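Local coordinates for pyocin-S2 immunity protein (Pseudomonas aeruginosa, PDB 4QKO) that binds the HNH nuclease domain of pyocin S2 and so probably shields the producing bacterium from its own toxin, at residues E32-I35 and Q36-E40; E12-E15 and F16-I20; T22-K25 and K26-P29. All coordinates share one frame; numbering follows the deposited sequence. Where two conformers were deposited one is given.

Contact 1: E32-I35 and Q36-E40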
ATOM      1  N   GLU A  32       4.737 -10.009  -3.275  1.00 31.72           N
ATOM      2  CA  GLU A  32       6.183  -9.769  -3.493  1.00 33.61           C
ATOM      3  C   GLU A  32       6.509  -9.458  -4.951  1.00 31.74           C
ATOM      4  O   GLU A  32       7.380  -8.615  -5.225  1.00 31.50           O
ATOM      5  CB  GLU A  32       7.010 -10.972  -3.008  1.00 39.11           C
ATOM      6  CG  GLU A  32       6.926 -11.232  -1.490  1.00 45.38           C
ATOM      7  CD  GLU A  32       5.612 -11.912  -0.959  1.00 47.04           C
ATOM      8  OE1 GLU A  32       4.733 -12.425  -1.720  1.00 44.90           O
ATOM      9  OE2 GLU A  32       5.439 -11.921   0.280  1.00 50.62           O
ATOM     10  N   SER A  33       5.802 -10.120  -5.889  1.00 31.06           N
ATOM     11  CA  SER A  33       5.968  -9.841  -7.304  1.00 28.65           C
ATOM     12  C   SER A  33       5.442  -8.447  -7.658  1.00 27.01           C
ATOM     13  O   SER A  33       6.022  -7.738  -8.514  1.00 24.90           O
ATOM     14  CB  SER A  33       5.266 -10.844  -8.228  1.00 30.66           C
ATOM     15  OG  SER A  33       3.849 -10.777  -8.154  1.00 30.95           O
ATOM     16  N   HIS A  34       4.329  -8.052  -7.037  1.00 24.89           N
ATOM     17  CA  HIS A  34       3.799  -6.714  -7.286  1.00 23.45           C
ATOM     18  C   HIS A  34       4.744  -5.635  -6.763  1.00 23.09           C
ATOM     19  O   HIS A  34       4.920  -4.586  -7.402  1.00 23.72           O
ATOM     20  CB  HIS A  34       2.425  -6.559  -6.603  1.00 21.55           C
ATOM     21  CG  HIS A  34       1.652  -5.397  -7.075  1.00 20.54           C
ATOM     22  ND1 HIS A  34       1.724  -4.172  -6.441  1.00 20.27           N
ATOM     23  CD2 HIS A  34       0.783  -5.248  -8.100  1.00 22.12           C
ATOM     24  CE1 HIS A  34       0.932  -3.322  -7.065  1.00 21.65           C
ATOM     25  NE2 HIS A  34       0.338  -3.947  -8.075  1.00 21.51           N
ATOM     26  N   ILE A  35       5.303  -5.849  -5.591  1.00 22.42           N
ATOM     27  CA  ILE A  35       6.210  -4.870  -5.023  1.00 23.97           C
ATOM     28  C   ILE A  35       7.383  -4.654  -5.951  1.00 27.24           C
ATOM     29  O   ILE A  35       7.816  -3.498  -6.182  1.00 24.17           O
ATOM     30  CB  ILE A  35       6.685  -5.246  -3.597  1.00 24.47           C
ATOM     31  CG1 ILE A  35       5.551  -5.100  -2.581  1.00 24.79           C
ATOM     32  CG2 ILE A  35       7.850  -4.345  -3.168  1.00 26.07           C
ATOM     33  CD1 ILE A  35       5.756  -5.761  -1.228  1.00 25.64           C
ATOM     34  N   GLN A  36       7.899  -5.756  -6.502  1.00 26.13           N
ATOM     35  CA  GLN A  36       8.991  -5.671  -7.468  1.00 30.38           C
ATOM     36  C   GLN A  36       8.662  -4.887  -8.700  1.00 26.82           C
ATOM     37  O   GLN A  36       9.472  -4.081  -9.163  1.00 29.24           O
ATOM     38  CB  GLN A  36       9.475  -7.073  -7.866  1.00 35.25           C
ATOM     39  CG  GLN A  36      10.346  -7.624  -6.775  1.00 40.90           C
ATOM     40  CD  GLN A  36      11.497  -6.657  -6.472  1.00 48.51           C
ATOM     41  OE1 GLN A  36      12.252  -6.270  -7.397  1.00 51.33           O
ATOM     42  NE2 GLN A  36      11.613  -6.219  -5.178  1.00 47.03           N
ATOM     43  N   ALA A  37       7.459  -5.066  -9.208  1.00 22.51           N
ATOM     44  CA  ALA A  37       7.031  -4.311 -10.381  1.00 21.68           C
ATOM     45  C   ALA A  37       6.893  -2.797 -10.059  1.00 21.46           C
ATOM     46  O   ALA A  37       7.276  -1.970 -10.851  1.00 21.50           O
ATOM     47  CB  ALA A  37       5.722  -4.846 -10.836  1.00 22.31           C
ATOM     48  N   VAL A  38       6.348  -2.442  -8.897  1.00 21.43           N
ATOM     49  CA  VAL A  38       6.315  -1.056  -8.453  1.00 22.46           C
ATOM     50  C   VAL A  38       7.751  -0.454  -8.382  1.00 23.71           C
ATOM     51  O   VAL A  38       7.973   0.642  -8.879  1.00 21.89           O
ATOM     52  CB  VAL A  38       5.586  -0.891  -7.154  1.00 22.08           C
ATOM     53  CG1 VAL A  38       5.733   0.550  -6.634  1.00 21.81           C
ATOM     54  CG2 VAL A  38       4.113  -1.145  -7.364  1.00 21.59           C
ATOM     55  N   LEU A  39       8.696  -1.188  -7.818  1.00 25.52           N
ATOM     56  CA  LEU A  39      10.129  -0.747  -7.747  1.00 28.51           C
ATOM     57  C   LEU A  39      10.706  -0.643  -9.111  1.00 27.45           C
ATOM     58  O   LEU A  39      11.353   0.353  -9.424  1.00 29.33           O
ATOM     59  CB  LEU A  39      10.940  -1.685  -6.862  1.00 30.55           C
ATOM     60  CG  LEU A  39      10.578  -1.638  -5.347  1.00 31.98           C
ATOM     61  CD1 LEU A  39      11.278  -2.747  -4.553  1.00 34.45           C
ATOM     62  CD2 LEU A  39      10.885  -0.284  -4.682  1.00 33.25           C
ATOM     63  N   GLU A  40      10.376  -1.579  -9.995  1.00 28.09           N
ATOM     64  CA  GLU A  40      10.754  -1.471 -11.405  1.00 28.87           C
ATOM     65  C   GLU A  40      10.161  -0.211 -12.104  1.00 26.88           C
ATOM     66  O   GLU A  40      10.880   0.451 -12.844  1.00 25.62           O
ATOM     67  CB  GLU A  40      10.394  -2.733 -12.197  1.00 34.30           C
ATOM     68  CG  GLU A  40      11.341  -3.882 -11.917  1.00 42.67           C
ATOM     69  CD  GLU A  40      11.024  -5.242 -12.605  1.00 50.75           C
ATOM     70  OE1 GLU A  40      10.794  -5.274 -13.846  1.00 62.20           O
ATOM     71  OE2 GLU A  40      11.118  -6.298 -11.912  1.00 44.89           O
TER
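Val38 packs its CG2 methyl obliquely on the imidazole of His34 one helical turn back, the closest approach being 3.9 Å from His34 CE1 to Val38 CG2. On another flank of the same α-helix, residues 31-45 of the four-helix immunity-protein fold, Ile35 and Leu39 form a second i, i+4 pair. These two run alongside each other and point the same way, meeting at 4.0 Å between Ile35 CG2 and Leu39 CD1. Leu39 has its CG beside its own backbone N (chi1 -68°), a torsion that turns the side chain back over the preceding turn and sets CG 3.4 Å from Ile35 O. As branched aliphatic chains, Ile35 and Leu39 give this flank a broad apolar surface, against Tyr85 and Ile96 of the Pyocin-S2 chain; Val38 also reaches that Tyr85. His34 suits a buried place at the interface since both ring nitrogens can be used: ND1 is hydrogen-bonded to Tyr85 OH of the Pyocin-S2 chain and NE2 to Ile20 O of helix 10-21, two partners that fix the rotation of the ring. Ala37, small enough for close approach, faces inward against Ile20 and Phe28, while Ser33, near the start of the helix, bonds back to Thr30 O through OG. At the outer surface, with chi1 at -78°, Gln36 holds CG 3.5 Å from Glu32 O; the chain then bends at chi2, and its length and polarity suit an exposed position. Regular main-chain bonds underlie these contacts and hold each i, i+4 pair in step. The straightest joins Val38 N to His34 O at 3.0 Å, with an N-H...O angle of 170°.

Contact 2: E12-E15 and F16-I20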
ATOM      1  N   GLU A  12       3.142  -0.596 -24.894  1.00 24.97           N
ATOM      2  CA  GLU A  12       3.745  -1.585 -23.991  1.00 25.71           C
ATOM      3  C   GLU A  12       3.872  -1.055 -22.566  1.00 24.26           C
ATOM      4  O   GLU A  12       3.702  -1.773 -21.579  1.00 22.80           O
ATOM      5  CB  GLU A  12       5.130  -2.036 -24.414  1.00 28.49           C
ATOM      6  CG  GLU A  12       5.150  -2.968 -25.655  1.00 31.35           C
ATOM      7  CD  GLU A  12       6.547  -3.172 -26.335  1.00 36.95           C
ATOM      8  OE1 GLU A  12       7.525  -2.404 -26.079  1.00 32.49           O
ATOM      9  OE2 GLU A  12       6.662  -4.143 -27.168  1.00 39.17           O
ATOM     10  N   PHE A  13       4.279   0.198 -22.457  1.00 22.93           N
ATOM     11  CA  PHE A  13       4.418   0.759 -21.120  1.00 22.75           C
ATOM     12  C   PHE A  13       3.049   0.944 -20.452  1.00 20.58           C
ATOM     13  O   PHE A  13       2.914   0.707 -19.288  1.00 20.89           O
ATOM     14  CB  PHE A  13       5.141   2.099 -21.157  1.00 21.66           C
ATOM     15  CG  PHE A  13       5.507   2.577 -19.804  1.00 21.87           C
ATOM     16  CD1 PHE A  13       6.460   1.899 -19.082  1.00 21.27           C
ATOM     17  CD2 PHE A  13       4.882   3.677 -19.241  1.00 22.74           C
ATOM     18  CE1 PHE A  13       6.827   2.322 -17.811  1.00 24.22           C
ATOM     19  CE2 PHE A  13       5.263   4.121 -17.968  1.00 23.40           C
ATOM     20  CZ  PHE A  13       6.222   3.425 -17.250  1.00 22.31           C
ATOM     21  N   LEU A  14       2.043   1.347 -21.226  1.00 21.90           N
ATOM     22  CA  LEU A  14       0.681   1.479 -20.727  1.00 22.76           C
ATOM     23  C   LEU A  14       0.200   0.129 -20.219  1.00 24.52           C
ATOM     24  O   LEU A  14      -0.386   0.059 -19.126  1.00 21.77           O
ATOM     25  CB  LEU A  14      -0.268   2.104 -21.778  1.00 23.54           C
ATOM     26  CG  LEU A  14      -1.735   2.094 -21.432  1.00 26.81           C
ATOM     27  CD1 LEU A  14      -2.058   3.017 -20.285  1.00 26.69           C
ATOM     28  CD2 LEU A  14      -2.560   2.454 -22.652  1.00 31.35           C
ATOM     29  N   GLU A  15       0.455  -0.933 -20.970  0.50 24.63           N
ATOM     30  CA  GLU A  15      -0.005  -2.248 -20.524  0.50 26.68           C
ATOM     31  C   GLU A  15       0.705  -2.729 -19.215  0.50 24.47           C
ATOM     32  O   GLU A  15       0.063  -3.304 -18.335  0.50 26.31           O
ATOM     33  CB  GLU A  15       0.133  -3.244 -21.660  0.50 28.93           C
ATOM     34  CG  GLU A  15      -0.387  -2.742 -23.022  0.50 31.72           C
ATOM     35  CD  GLU A  15      -1.591  -1.779 -22.973  0.50 32.97           C
ATOM     36  OE1 GLU A  15      -2.413  -1.854 -22.016  0.50 37.26           O
ATOM     37  OE2 GLU A  15      -1.740  -0.971 -23.921  0.50 29.92           O
ATOM     38  N   PHE A  16       1.998  -2.454 -19.055  1.00 22.61           N
ATOM     39  CA  PHE A  16       2.695  -2.687 -17.781  1.00 21.61           C
ATOM     40  C   PHE A  16       2.065  -1.845 -16.642  1.00 20.26           C
ATOM     41  O   PHE A  16       1.725  -2.385 -15.565  1.00 20.61           O
ATOM     42  CB  PHE A  16       4.111  -2.284 -17.938  1.00 22.39           C
ATOM     43  CG  PHE A  16       4.983  -2.394 -16.713  1.00 23.18           C
ATOM     44  CD1 PHE A  16       5.139  -3.588 -16.027  1.00 25.68           C
ATOM     45  CD2 PHE A  16       5.750  -1.285 -16.304  1.00 25.75           C
ATOM     46  CE1 PHE A  16       6.029  -3.686 -14.927  1.00 26.67           C
ATOM     47  CE2 PHE A  16       6.672  -1.383 -15.232  1.00 24.33           C
ATOM     48  CZ  PHE A  16       6.816  -2.581 -14.545  1.00 25.87           C
ATOM     49  N   VAL A  17       1.832  -0.541 -16.884  1.00 18.93           N
ATOM     50  CA  VAL A  17       1.237   0.288 -15.819  1.00 18.39           C
ATOM     51  C   VAL A  17      -0.206  -0.175 -15.467  1.00 19.42           C
ATOM     52  O   VAL A  17      -0.586  -0.234 -14.300  1.00 18.89           O
ATOM     53  CB  VAL A  17       1.255   1.768 -16.262  1.00 18.60           C
ATOM     54  CG1 VAL A  17       0.506   2.559 -15.253  1.00 19.18           C
ATOM     55  CG2 VAL A  17       2.690   2.292 -16.411  1.00 17.84           C
ATOM     56  N   LYS A  18      -0.996  -0.547 -16.472  1.00 20.53           N
ATOM     57  CA  LYS A  18      -2.352  -1.039 -16.230  1.00 25.16           C
ATOM     58  C   LYS A  18      -2.271  -2.302 -15.405  1.00 22.88           C
ATOM     59  O   LYS A  18      -3.089  -2.473 -14.488  1.00 23.58           O
ATOM     60  CB  LYS A  18      -3.118  -1.461 -17.483  1.00 31.21           C
ATOM     61  CG  LYS A  18      -3.864  -0.467 -18.351  1.00 41.11           C
ATOM     62  CD  LYS A  18      -4.668  -1.273 -19.390  1.00 50.05           C
ATOM     63  CE  LYS A  18      -4.714  -0.634 -20.788  1.00 57.39           C
ATOM     64  NZ  LYS A  18      -5.801   0.374 -20.903  1.00 60.22           N
ATOM     65  N   ASP A  19      -1.307  -3.180 -15.703  1.00 22.54           N
ATOM     66  CA  ASP A  19      -1.110  -4.394 -14.894  1.00 23.86           C
ATOM     67  C   ASP A  19      -0.797  -4.128 -13.445  1.00 24.18           C
ATOM     68  O   ASP A  19      -1.356  -4.784 -12.546  1.00 21.17           O
ATOM     69  CB  ASP A  19      -0.050  -5.327 -15.478  1.00 26.34           C
ATOM     70  CG  ASP A  19      -0.522  -6.000 -16.813  1.00 28.04           C
ATOM     71  OD1 ASP A  19      -1.750  -6.150 -17.016  1.00 29.23           O
ATOM     72  OD2 ASP A  19       0.344  -6.363 -17.667  1.00 31.77           O
ATOM     73  N   ILE A  20       0.111  -3.190 -13.209  1.00 21.66           N
ATOM     74  CA  ILE A  20       0.405  -2.800 -11.817  1.00 20.75           C
ATOM     75  C   ILE A  20      -0.828  -2.187 -11.147  1.00 19.53           C
ATOM     76  O   ILE A  20      -1.208  -2.594 -10.039  1.00 18.83           O
ATOM     77  CB  ILE A  20       1.557  -1.763 -11.744  1.00 19.15           C
ATOM     78  CG1 ILE A  20       2.827  -2.411 -12.237  1.00 19.96           C
ATOM     79  CG2 ILE A  20       1.683  -1.254 -10.326  1.00 20.20           C
ATOM     80  CD1 ILE A  20       4.059  -1.516 -12.308  1.00 20.04           C
TER
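Val17 sets its CG2 methyl over one face of the Phe13 ring, a CH-pi contact with Val17 CG2 3.9 Å from the ring centroid of Phe13, its nearest ring atom being Phe13 CE2. The two are one turn apart on helix 10-21, the first of the four helices of this fold, and the turn between them is tied by Val17 N to Phe13 O at 2.9 Å. The Phe16 ring crosses Phe13 at a slant, with Phe13 CE1 at its edge, near its plane, 4.1 Å from Phe16 CD2. Phe13 and Val17 suit the buried flank, where Val69, Phe84 and Phe41 also pack against them.

The amides of residues 16 to 19 are all satisfied by carbonyls four residues earlier; the bond from Lys18 N to Leu14 O, at 2.8 Å, is the shortest. Polar side chains look elsewhere. Glu12 OE1 takes the backbone N of Thr9, the Glu-to-backbone half of a capping box, and also forms a salt bridge with Lys2. Both oxygens of Asp19 are satisfied beyond the helix, OD1 by Asn24 ND2 and OD2 by Lys27 NZ. Lys18 crosses Leu14 at a slant, its CE methylene 4.1 Å from Leu14 CG, while the neighbouring Glu15 runs alongside it and has two conformers. In the one given, Glu15 OE1 stays 4.2 Å from Lys18 NZ, too far for a salt bridge. On this doubtful evidence their attraction is at most a loose one between neighbours, whereas Glu12 and Asp19 spend their charge on fixed partners that tie the helix to the chain on either end.

Contact 3: T22-K25 and K26-P29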
ATOM      1  N   THR A  22      -4.139  -2.215 -11.823  1.00 20.77           N
ATOM      2  CA  THR A  22      -5.288  -3.091 -11.607  1.00 22.17           C
ATOM      3  C   THR A  22      -4.947  -4.308 -10.779  1.00 24.73           C
ATOM      4  O   THR A  22      -5.845  -5.129 -10.496  1.00 26.72           O
ATOM      5  CB  THR A  22      -5.885  -3.591 -12.968  1.00 23.71           C
ATOM      6  OG1 THR A  22      -4.841  -4.199 -13.741  1.00 23.05           O
ATOM      7  CG2 THR A  22      -6.455  -2.400 -13.722  1.00 25.11           C
ATOM      8  N   ASN A  23      -3.687  -4.473 -10.412  1.00 22.87           N
ATOM      9  CA  ASN A  23      -3.235  -5.655  -9.710  1.00 23.26           C
ATOM     10  C   ASN A  23      -3.632  -6.952 -10.463  1.00 25.23           C
ATOM     11  O   ASN A  23      -4.320  -7.844  -9.929  1.00 24.34           O
ATOM     12  CB  ASN A  23      -3.753  -5.670  -8.265  1.00 23.11           C
ATOM     13  CG  ASN A  23      -3.141  -6.756  -7.428  1.00 25.61           C
ATOM     14  OD1 ASN A  23      -3.767  -7.244  -6.459  1.00 29.78           O
ATOM     15  ND2 ASN A  23      -1.946  -7.165  -7.762  1.00 24.97           N
ATOM     16  N   ASN A  24      -3.168  -7.017 -11.685  1.00 23.47           N
ATOM     17  CA  ASN A  24      -3.347  -8.180 -12.551  1.00 26.90           C
ATOM     18  C   ASN A  24      -2.579  -9.377 -11.971  1.00 26.35           C
ATOM     19  O   ASN A  24      -1.376  -9.386 -12.020  1.00 25.49           O
ATOM     20  CB  ASN A  24      -2.784  -7.872 -13.917  1.00 26.85           C
ATOM     21  CG  ASN A  24      -2.986  -9.034 -14.907  1.00 30.32           C
ATOM     22  OD1 ASN A  24      -3.288 -10.132 -14.526  1.00 31.94           O
ATOM     23  ND2 ASN A  24      -2.880  -8.749 -16.149  1.00 32.50           N
ATOM     24  N   LYS A  25      -3.282 -10.364 -11.411  1.00 27.60           N
ATOM     25  CA  LYS A  25      -2.649 -11.481 -10.755  1.00 29.95           C
ATOM     26  C   LYS A  25      -1.994 -12.473 -11.694  1.00 31.35           C
ATOM     27  O   LYS A  25      -1.107 -13.205 -11.288  1.00 28.72           O
ATOM     28  CB  LYS A  25      -3.674 -12.248  -9.913  1.00 34.34           C
ATOM     29  CG  LYS A  25      -4.343 -11.405  -8.835  1.00 38.42           C
ATOM     30  CD  LYS A  25      -3.355 -10.807  -7.869  1.00 40.89           C
ATOM     31  CE  LYS A  25      -2.786 -11.873  -6.958  1.00 45.05           C
ATOM     32  NZ  LYS A  25      -1.846 -11.292  -5.941  1.00 45.19           N
ATOM     33  N   LYS A  26      -2.409 -12.488 -12.950  1.00 31.47           N
ATOM     34  CA  LYS A  26      -1.716 -13.310 -13.909  0.50 32.76           C
ATOM     35  C   LYS A  26      -0.265 -12.844 -14.065  1.00 33.39           C
ATOM     36  O   LYS A  26       0.638 -13.674 -14.240  1.00 30.90           O
ATOM     37  CB  LYS A  26      -2.443 -13.324 -15.237  0.50 35.60           C
ATOM     38  CG  LYS A  26      -1.670 -14.114 -16.275  0.50 38.86           C
ATOM     39  CD  LYS A  26      -2.605 -14.948 -17.105  0.50 42.21           C
ATOM     40  CE  LYS A  26      -3.181 -14.126 -18.224  0.50 42.10           C
ATOM     41  NZ  LYS A  26      -2.498 -14.522 -19.475  0.50 43.04           N
ATOM     42  N   LYS A  27      -0.031 -11.515 -13.962  1.00 29.26           N
ATOM     43  CA  LYS A  27       1.313 -10.961 -14.065  1.00 29.23           C
ATOM     44  C   LYS A  27       2.054 -10.922 -12.732  1.00 27.30           C
ATOM     45  O   LYS A  27       3.252 -11.153 -12.693  1.00 27.60           O
ATOM     46  CB  LYS A  27       1.279  -9.518 -14.614  1.00 30.82           C
ATOM     47  CG  LYS A  27       0.614  -9.334 -15.982  1.00 35.76           C
ATOM     48  CD  LYS A  27       1.392  -9.986 -17.125  1.00 41.23           C
ATOM     49  CE  LYS A  27       1.575  -9.062 -18.357  1.00 45.76           C
ATOM     50  NZ  LYS A  27       0.310  -8.542 -18.997  1.00 46.42           N
ATOM     51  N   PHE A  28       1.320 -10.597 -11.670  1.00 27.31           N
ATOM     52  CA  PHE A  28       1.812 -10.472 -10.298  1.00 26.36           C
ATOM     53  C   PHE A  28       1.006 -11.354  -9.344  1.00 28.02           C
ATOM     54  O   PHE A  28       0.161 -10.852  -8.557  1.00 29.42           O
ATOM     55  CB  PHE A  28       1.702  -9.012  -9.898  1.00 25.46           C
ATOM     56  CG  PHE A  28       2.281  -8.110 -10.920  1.00 24.95           C
ATOM     57  CD1 PHE A  28       3.619  -8.224 -11.239  1.00 25.78           C
ATOM     58  CD2 PHE A  28       1.486  -7.207 -11.596  1.00 26.23           C
ATOM     59  CE1 PHE A  28       4.172  -7.416 -12.201  1.00 27.06           C
ATOM     60  CE2 PHE A  28       2.025  -6.376 -12.526  1.00 23.69           C
ATOM     61  CZ  PHE A  28       3.365  -6.506 -12.860  1.00 25.16           C
ATOM     62  N   PRO A  29       1.266 -12.690  -9.393  1.00 29.62           N
ATOM     63  CA  PRO A  29       0.462 -13.585  -8.600  1.00 31.22           C
ATOM     64  C   PRO A  29       0.672 -13.351  -7.094  1.00 31.74           C
ATOM     65  O   PRO A  29      -0.257 -13.566  -6.327  1.00 33.57           O
ATOM     66  CB  PRO A  29       0.965 -14.978  -8.973  1.00 33.12           C
ATOM     67  CG  PRO A  29       2.027 -14.830  -9.946  1.00 33.24           C
ATOM     68  CD  PRO A  29       2.268 -13.374 -10.210  1.00 31.13           C
TER
HETATM   69  O   HOH W   1      -0.419  -9.013  -6.478  1.00 22.17           O
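Asn24 and Phe28 close the tight side of this turn through the backbone, Phe28 N reaching Asn24 O at 3.0 Å. The same oxygen takes a weak bond from Lys27 N. Asn24 contributes its side chain as well, for OD1 accepts a weak bond of 3.0 Å from Lys26 N, giving an Asx turn. With CG directed away from its backbone N (chi1 -178°), the amide of Asn24 lies beside Lys26 and crosses Lys27, where Asn24 ND2 is 3.5 Å from Lys27 CG. A short amide suits this position because it can serve the chain ahead with its oxygen and helix 10-21 behind, through Asp19, with its nitrogen. Lys27 CB lies over the centre of the Phe28 ring, 3.7 Å above its plane.

The loose side belongs to Lys26, a long, flexible chain suited to an outer surface: it has two conformers and its end leads away from the turn. Lys27 is exposed too, but its NZ is salt-bridged to Asp19. Lys25 is partly exposed yet held. It bends at chi2 and chi3 to bring NZ back over the loop, 2.8 Å from Pro29 O and well above that carbonyl's plane. A water links Lys25 NZ (2.7 Å) to Phe28 O (2.8 Å), and the direct bond between these two protein atoms is weak. Lys25 NZ also forms a salt bridge with Asp80 of the Pyocin-S2 chain. Asn23, whose positive phi (53°) asparagine tolerates well, ends helix 10-21 in a Schellman motif, and from there the loop leads to helix 31-45, with Phe28 wedged between Asp19 and Ile20 of the first helix and Ser33 and Ala37 of the second.

Contacts 2, 3 and 1 follow one another along the chain as helix, connecting loop and helix, and each touches the other two. The centres of contacts 1 and 2 lie about 13 Å apart, and contact 3 is about 11 Å from either. Helix packs on helix where Val38 CG2 comes 3.8 Å from Ile20 CG2. The ring of Phe28 joins the loop to both: its CE2 lies 3.7 Å from Asp19 C in contact 2, and Phe28 CE1 is 3.3 Å from Ala37 CB in contact 1. Contacts 1 and 3 also meet the Pyocin-S2 chain, whereas no residue of contact 2 touches that chain.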